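Local coordinates for protein putative phosphatase/phosphodiesterase MPN_349 (PDB 1T71) that probably hydrolyses phosphate esters, perhaps as a 2',3'-cyclic-nucleotide phosphodiesterase, at a site that binds two iron(III) ions, at residues H72-K77 with F99-L104; Q106-F111 with K117-N122. All coordinates share one frame; numbering follows the deposited sequence.

Interaction 1 (H72-K77 with F99-L104)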
loop_
_atom_site.group_PDB
_atom_site.type_symbol
_atom_site.label_atom_id
_atom_site.label_comp_id
_atom_site.label_asym_id
_atom_site.label_seq_id
_atom_site.Cartn_x
_atom_site.Cartn_y
_atom_site.Cartn_z
ATOM N N HIS A 72 -6.705 8.500 -0.533
ATOM C CA HIS A 72 -6.614 9.442 -1.640
ATOM C C HIS A 72 -6.954 8.784 -2.971
ATOM O O HIS A 72 -6.580 9.271 -4.035
ATOM C CB HIS A 72 -5.215 10.050 -1.690
ATOM C CG HIS A 72 -4.976 11.074 -0.625
ATOM N ND1 HIS A 72 -3.914 11.008 0.252
ATOM C CD2 HIS A 72 -5.670 12.190 -0.297
ATOM C CE1 HIS A 72 -3.966 12.040 1.077
ATOM N NE2 HIS A 72 -5.021 12.771 0.764
ATOM N N THR A 73 -7.680 7.675 -2.897
ATOM C CA THR A 73 -8.080 6.931 -4.086
ATOM C C THR A 73 -8.759 7.772 -5.180
ATOM O O THR A 73 -8.502 7.591 -6.369
ATOM C CB THR A 73 -9.069 5.779 -3.717
ATOM O OG1 THR A 73 -8.431 4.841 -2.832
ATOM C CG2 THR A 73 -9.544 5.053 -4.983
ATOM N N TRP A 74 -9.608 8.707 -4.777
ATOM C CA TRP A 74 -10.383 9.481 -5.739
ATOM C C TRP A 74 -9.939 10.901 -6.062
ATOM O O TRP A 74 -10.721 11.684 -6.609
ATOM C CB TRP A 74 -11.838 9.491 -5.261
ATOM C CG TRP A 74 -12.303 8.115 -4.854
ATOM C CD1 TRP A 74 -12.895 7.174 -5.654
ATOM C CD2 TRP A 74 -12.125 7.495 -3.571
ATOM N NE1 TRP A 74 -13.091 6.009 -4.949
ATOM C CE2 TRP A 74 -12.625 6.176 -3.671
ATOM C CE3 TRP A 74 -11.585 7.923 -2.350
ATOM C CZ2 TRP A 74 -12.603 5.281 -2.594
ATOM C CZ3 TRP A 74 -11.564 7.035 -1.277
ATOM C CH2 TRP A 74 -12.069 5.727 -1.409
ATOM N N PHE A 75 -8.691 11.238 -5.772
ATOM C CA PHE A 75 -8.251 12.595 -6.031
ATOM C C PHE A 75 -8.048 13.011 -7.491
ATOM O O PHE A 75 -8.325 14.157 -7.837
ATOM C CB PHE A 75 -6.998 12.910 -5.220
ATOM C CG PHE A 75 -6.738 14.375 -5.089
ATOM C CD1 PHE A 75 -5.825 15.011 -5.921
ATOM C CD2 PHE A 75 -7.448 15.133 -4.163
ATOM C CE1 PHE A 75 -5.621 16.382 -5.829
ATOM C CE2 PHE A 75 -7.251 16.504 -4.064
ATOM C CZ PHE A 75 -6.338 17.130 -4.900
ATOM N N GLN A 76 -7.570 12.110 -8.347
ATOM C CA GLN A 76 -7.376 12.461 -9.752
ATOM C C GLN A 76 -8.698 12.280 -10.513
ATOM O O GLN A 76 -8.905 11.282 -11.213
ATOM C CB GLN A 76 -6.261 11.602 -10.362
ATOM C CG GLN A 76 -4.899 11.802 -9.678
ATOM C CD GLN A 76 -4.379 13.234 -9.780
ATOM O OE1 GLN A 76 -3.633 13.708 -8.910
ATOM N NE2 GLN A 76 -4.756 13.922 -10.847
ATOM N N LYS A 77 -9.578 13.269 -10.363
ATOM C CA LYS A 77 -10.912 13.273 -10.963
ATOM C C LYS A 77 -10.997 13.032 -12.464
ATOM O O LYS A 77 -11.876 12.312 -12.933
ATOM C CB LYS A 77 -11.610 14.604 -10.694
ATOM C CG LYS A 77 -11.232 15.281 -9.410
ATOM C CD LYS A 77 -11.950 14.703 -8.233
ATOM C CE LYS A 77 -11.675 15.569 -7.026
ATOM N NZ LYS A 77 -11.999 16.992 -7.326
ATOM N N PHE A 99 -21.561 7.774 0.355
ATOM C CA PHE A 99 -20.405 8.277 -0.370
ATOM C C PHE A 99 -20.519 8.004 -1.868
ATOM O O PHE A 99 -20.787 6.876 -2.280
ATOM C CB PHE A 99 -19.132 7.615 0.182
ATOM C CG PHE A 99 -17.870 7.993 -0.550
ATOM C CD1 PHE A 99 -16.959 7.014 -0.935
ATOM C CD2 PHE A 99 -17.577 9.323 -0.829
ATOM C CE1 PHE A 99 -15.770 7.350 -1.590
ATOM C CE2 PHE A 99 -16.390 9.674 -1.483
ATOM C CZ PHE A 99 -15.486 8.684 -1.864
ATOM N N ALA A 100 -20.341 9.039 -2.685
ATOM C CA ALA A 100 -20.374 8.843 -4.132
ATOM C C ALA A 100 -19.143 7.964 -4.328
ATOM O O ALA A 100 -18.199 8.070 -3.556
ATOM C CB ALA A 100 -20.193 10.174 -4.850
ATOM N N PHE A 101 -19.136 7.100 -5.333
ATOM C CA PHE A 101 -17.983 6.211 -5.558
ATOM C C PHE A 101 -18.025 4.963 -4.671
ATOM O O PHE A 101 -17.126 4.117 -4.744
ATOM C CB PHE A 101 -16.639 6.919 -5.302
ATOM C CG PHE A 101 -16.471 8.222 -6.039
ATOM C CD1 PHE A 101 -16.857 8.347 -7.369
ATOM C CD2 PHE A 101 -15.923 9.328 -5.393
ATOM C CE1 PHE A 101 -16.703 9.559 -8.045
ATOM C CE2 PHE A 101 -15.765 10.540 -6.060
ATOM C CZ PHE A 101 -16.156 10.658 -7.384
ATOM N N HIS A 102 -19.055 4.845 -3.836
ATOM C CA HIS A 102 -19.184 3.682 -2.962
ATOM C C HIS A 102 -19.298 2.420 -3.816
ATOM O O HIS A 102 -19.075 1.307 -3.330
ATOM C CB HIS A 102 -20.426 3.818 -2.081
ATOM C CG HIS A 102 -21.716 3.754 -2.844
ATOM N ND1 HIS A 102 -22.322 2.564 -3.184
ATOM C CD2 HIS A 102 -22.482 4.734 -3.382
ATOM C CE1 HIS A 102 -23.405 2.813 -3.901
ATOM N NE2 HIS A 102 -23.523 4.121 -4.037
ATOM N N ASN A 103 -19.648 2.605 -5.090
ATOM C CA ASN A 103 -19.787 1.493 -6.032
ATOM C C ASN A 103 -18.955 1.680 -7.299
ATOM O O ASN A 103 -19.227 1.060 -8.322
ATOM C CB ASN A 103 -21.256 1.292 -6.416
ATOM C CG ASN A 103 -21.858 2.503 -7.116
ATOM O OD1 ASN A 103 -22.960 2.426 -7.663
ATOM N ND2 ASN A 103 -21.148 3.623 -7.096
ATOM N N LEU A 104 -17.941 2.535 -7.227
ATOM C CA LEU A 104 -17.067 2.782 -8.371
ATOM C C LEU A 104 -15.866 1.832 -8.303
ATOM O O LEU A 104 -14.879 2.115 -7.619
ATOM C CB LEU A 104 -16.574 4.230 -8.344
ATOM C CG LEU A 104 -15.836 4.855 -9.534
ATOM C CD1 LEU A 104 -14.675 5.668 -8.989
ATOM C CD2 LEU A 104 -15.340 3.794 -10.513
#

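Interaction 2 (Q106-F111 with K117-N122)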
loop_
_atom_site.group_PDB
_atom_site.type_symbol
_atom_site.label_atom_id
_atom_site.label_comp_id
_atom_site.label_asym_id
_atom_site.label_seq_id
_atom_site.Cartn_x
_atom_site.Cartn_y
_atom_site.Cartn_z
ATOM N N GLN A 106 -13.864 -2.061 -7.718
ATOM C CA GLN A 106 -13.816 -3.214 -6.803
ATOM C C GLN A 106 -13.182 -2.925 -5.443
ATOM O O GLN A 106 -12.180 -2.218 -5.357
ATOM C CB GLN A 106 -12.964 -4.346 -7.383
ATOM C CG GLN A 106 -13.105 -4.662 -8.842
ATOM C CD GLN A 106 -12.074 -5.684 -9.283
ATOM O OE1 GLN A 106 -10.897 -5.361 -9.477
ATOM N NE2 GLN A 106 -12.506 -6.929 -9.419
ATOM N N GLY A 107 -13.739 -3.532 -4.399
ATOM C CA GLY A 107 -13.184 -3.397 -3.062
ATOM C C GLY A 107 -12.411 -4.679 -2.751
ATOM O O GLY A 107 -11.671 -4.775 -1.763
ATOM N N SER A 108 -12.588 -5.674 -3.612
ATOM C CA SER A 108 -11.914 -6.961 -3.473
ATOM C C SER A 108 -12.007 -7.671 -4.822
ATOM O O SER A 108 -13.001 -7.522 -5.532
ATOM C CB SER A 108 -12.600 -7.807 -2.395
ATOM O OG SER A 108 -11.974 -9.067 -2.248
ATOM N N LEU A 109 -10.975 -8.419 -5.191
ATOM C CA LEU A 109 -11.007 -9.137 -6.461
ATOM C C LEU A 109 -10.415 -10.526 -6.336
ATOM O O LEU A 109 -9.654 -10.811 -5.412
ATOM C CB LEU A 109 -10.277 -8.351 -7.559
ATOM C CG LEU A 109 -8.762 -8.151 -7.544
ATOM C CD1 LEU A 109 -8.039 -9.464 -7.796
ATOM C CD2 LEU A 109 -8.396 -7.154 -8.629
ATOM N N VAL A 110 -10.776 -11.392 -7.274
ATOM C CA VAL A 110 -10.288 -12.760 -7.272
ATOM C C VAL A 110 -9.806 -13.174 -8.651
ATOM O O VAL A 110 -10.435 -12.881 -9.668
ATOM C CB VAL A 110 -11.390 -13.752 -6.854
ATOM C CG1 VAL A 110 -10.810 -15.157 -6.729
ATOM C CG2 VAL A 110 -12.011 -13.316 -5.554
ATOM N N PHE A 111 -8.675 -13.856 -8.675
ATOM C CA PHE A 111 -8.117 -14.355 -9.913
ATOM C C PHE A 111 -7.433 -15.656 -9.540
ATOM O O PHE A 111 -7.153 -15.900 -8.363
ATOM C CB PHE A 111 -7.113 -13.367 -10.512
ATOM C CG PHE A 111 -5.911 -13.113 -9.650
ATOM C CD1 PHE A 111 -6.004 -12.315 -8.517
ATOM C CD2 PHE A 111 -4.675 -13.654 -9.988
ATOM C CE1 PHE A 111 -4.878 -12.055 -7.735
ATOM C CE2 PHE A 111 -3.544 -13.403 -9.212
ATOM C CZ PHE A 111 -3.646 -12.602 -8.084
ATOM N N LYS A 117 -6.931 -19.963 -6.143
ATOM C CA LYS A 117 -7.899 -18.881 -6.244
ATOM C C LYS A 117 -7.393 -17.830 -5.259
ATOM O O LYS A 117 -7.447 -18.027 -4.040
ATOM C CB LYS A 117 -9.284 -19.374 -5.828
ATOM C CG LYS A 117 -10.437 -18.685 -6.534
ATOM C CD LYS A 117 -11.771 -19.268 -6.088
ATOM C CE LYS A 117 -12.913 -18.798 -6.987
ATOM N NZ LYS A 117 -13.047 -17.313 -7.025
ATOM N N ILE A 118 -6.889 -16.721 -5.789
ATOM C CA ILE A 118 -6.336 -15.659 -4.958
ATOM C C ILE A 118 -7.229 -14.428 -4.851
ATOM O O ILE A 118 -7.738 -13.921 -5.851
ATOM C CB ILE A 118 -4.961 -15.225 -5.490
ATOM C CG1 ILE A 118 -4.046 -16.451 -5.598
ATOM C CG2 ILE A 118 -4.350 -14.171 -4.568
ATOM C CD1 ILE A 118 -2.679 -16.155 -6.195
ATOM N N ARG A 119 -7.401 -13.945 -3.626
ATOM C CA ARG A 119 -8.225 -12.773 -3.380
ATOM C C ARG A 119 -7.394 -11.609 -2.838
ATOM O O ARG A 119 -6.509 -11.801 -2.003
ATOM C CB ARG A 119 -9.324 -13.126 -2.384
ATOM C CG ARG A 119 -10.520 -12.212 -2.431
ATOM C CD ARG A 119 -11.639 -12.707 -1.526
ATOM N NE ARG A 119 -12.875 -11.989 -1.803
ATOM C CZ ARG A 119 -13.800 -12.392 -2.667
ATOM N NH1 ARG A 119 -13.644 -13.522 -3.338
ATOM N NH2 ARG A 119 -14.878 -11.649 -2.870
ATOM N N ILE A 120 -7.657 -10.406 -3.342
ATOM C CA ILE A 120 -6.956 -9.216 -2.870
ATOM C C ILE A 120 -8.013 -8.237 -2.393
ATOM O O ILE A 120 -8.910 -7.858 -3.154
ATOM C CB ILE A 120 -6.116 -8.536 -3.978
ATOM C CG1 ILE A 120 -5.005 -9.471 -4.457
ATOM C CG2 ILE A 120 -5.497 -7.244 -3.433
ATOM C CD1 ILE A 120 -4.147 -8.882 -5.578
ATOM N N THR A 121 -7.909 -7.840 -1.128
ATOM C CA THR A 121 -8.860 -6.922 -0.515
ATOM C C THR A 121 -8.154 -5.704 0.081
ATOM O O THR A 121 -7.077 -5.817 0.671
ATOM C CB THR A 121 -9.661 -7.640 0.593
ATOM O OG1 THR A 121 -10.337 -8.767 0.025
ATOM C CG2 THR A 121 -10.692 -6.705 1.216
ATOM N N ASN A 122 -8.787 -4.545 -0.074
ATOM C CA ASN A 122 -8.271 -3.266 0.411
ATOM C C ASN A 122 -9.336 -2.676 1.336
ATOM O O ASN A 122 -10.517 -2.663 0.999
ATOM C CB ASN A 122 -8.003 -2.346 -0.799
ATOM C CG ASN A 122 -7.438 -0.973 -0.410
ATOM O OD1 ASN A 122 -6.667 -0.835 0.553
ATOM N ND2 ASN A 122 -7.799 0.046 -1.190
#

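Interaction 1 (H72-K77 with F99-L104)
Trp74 carries CG anti to its own carbonyl carbon (chi1 -46°), and Phe99 carries CG anti to its backbone N (chi1 176°). These two torsions aim the indole and the phenyl ring at each other. Phe99 comes edge-on: its CE1 lies over the six-membered ring of Trp74, 3.9 Å from CZ2 of Trp74, and its CZ lies beside CD2 and CE3 of Trp74. The planes stand at 82° with centroids 5.1 Å apart, a T-shaped pair in which Trp74 offers the face. The other face of the indole is covered from within its own segment by Thr73 CB.

Phe101 meets the indole differently. Its ring runs nearly parallel to the five-membered ring of Trp74, but the two are slid so far apart that they barely overlap. Contact is therefore made along one flank, with Phe101 CD2 3.7 Å from Trp74 CD1 and Phe101 CB 3.7 Å from Trp74 NE1. Leu104 completes the set, its CD1 lying 4.1 Å from Trp74 CD1, at the indole edge.

Two overlapping turns, type II from Phe99 to His102 and type I from Phe101 to Leu104, place these three side chains on the same indole. Phe132 extends the aromatic cluster, stacking on Phe99 and meeting Trp74 nearly at right angles. Trp74 follows closely on Asn71, an iron ligand, and on His72, probably the proton donor of the active site. His72 N donates a hydrogen bond to OE2 of Glu43, which bridges both irons.

No hydrogen bond joins the segments. Trp74 NE1 is buried without a polar partner, so the contact relies on aromatic and apolar packing and pays a probable cost for that N-H.

Interaction 2 (Q106-F111 with K117-N122)
Arg119 lies against Ser108 and Val110 across two antiparallel strands. Arg119 CB sits 3.8 Å from Leu109 O. Arg119 CG is nearer to the same carbonyl, Leu109 O, at 3.4 Å, and also passes Ser108 OG. Arg119 CD runs on alongside that hydroxyl, and Arg119 NE stands 3.1 Å from Ser108 OG. The guanidinium ends beside Val110 CG2, where the model is too tight for the exact spacing to be trusted. CG anti to the backbone N (chi1 -158°) carries the extended chain over strand 108-111.

Ser108 OG and Thr121 OG1 share a hydrogen bond, although the placing of the threonine oxygen is less certain. Leu144 of helix 137-145 covers this face, touching Ser108, Arg119 and Thr121.

The two strands form a beta hairpin at one edge of a six-stranded mixed sheet. Leu109 with Ile120 and Phe111 with Ile118 are hydrogen-bonded pairs, each closed by two backbone bonds; Ile118 N to Phe111 O is 2.7 Å. Ser108 with Thr121 and Val110 with Arg119 are the non-hydrogen-bonded pairs between and beside them. A weak bond from Asn122 N to Gly107 O continues the pairing past Ser108. Strand 117-124 is also paired with strand 152-158 on its other side.

On the face of Leu109 and Phe111, packing is apolar. Phe111 CG falls between N and the carbonyl carbon (chi1 63°), which lays the ring over Ile118. Ile118 CB sits over one ring face, 4.1 Å from the centroid, a CH-pi contact. Phe111 CE1 also meets Ile120 CD1 at 3.9 Å. Tyr66 stacks on Phe111, and Val90 touches Leu109 and Ile120.

In the fold
From the N terminus, the chain first reaches 72-77, in the loop after strand 66-68 and just past the iron ligand Asn71. Interaction 1 closes the first loop, bringing 99-104 back to it across helix 80-83 and strand 89-90. The chain then runs straight into 106-111. Interaction 2 closes a much shorter loop, the hairpin turn between 106-111 and 117-122. The two loops follow in series and neither nest nor cross. The centres of interactions 1 and 2 lie about 18 Å apart. Interaction 1 ties together two loops beside the iron site. Interaction 2 builds the edge of the second six-stranded sheet, whose strand 152-158 ends at the iron ligand His158.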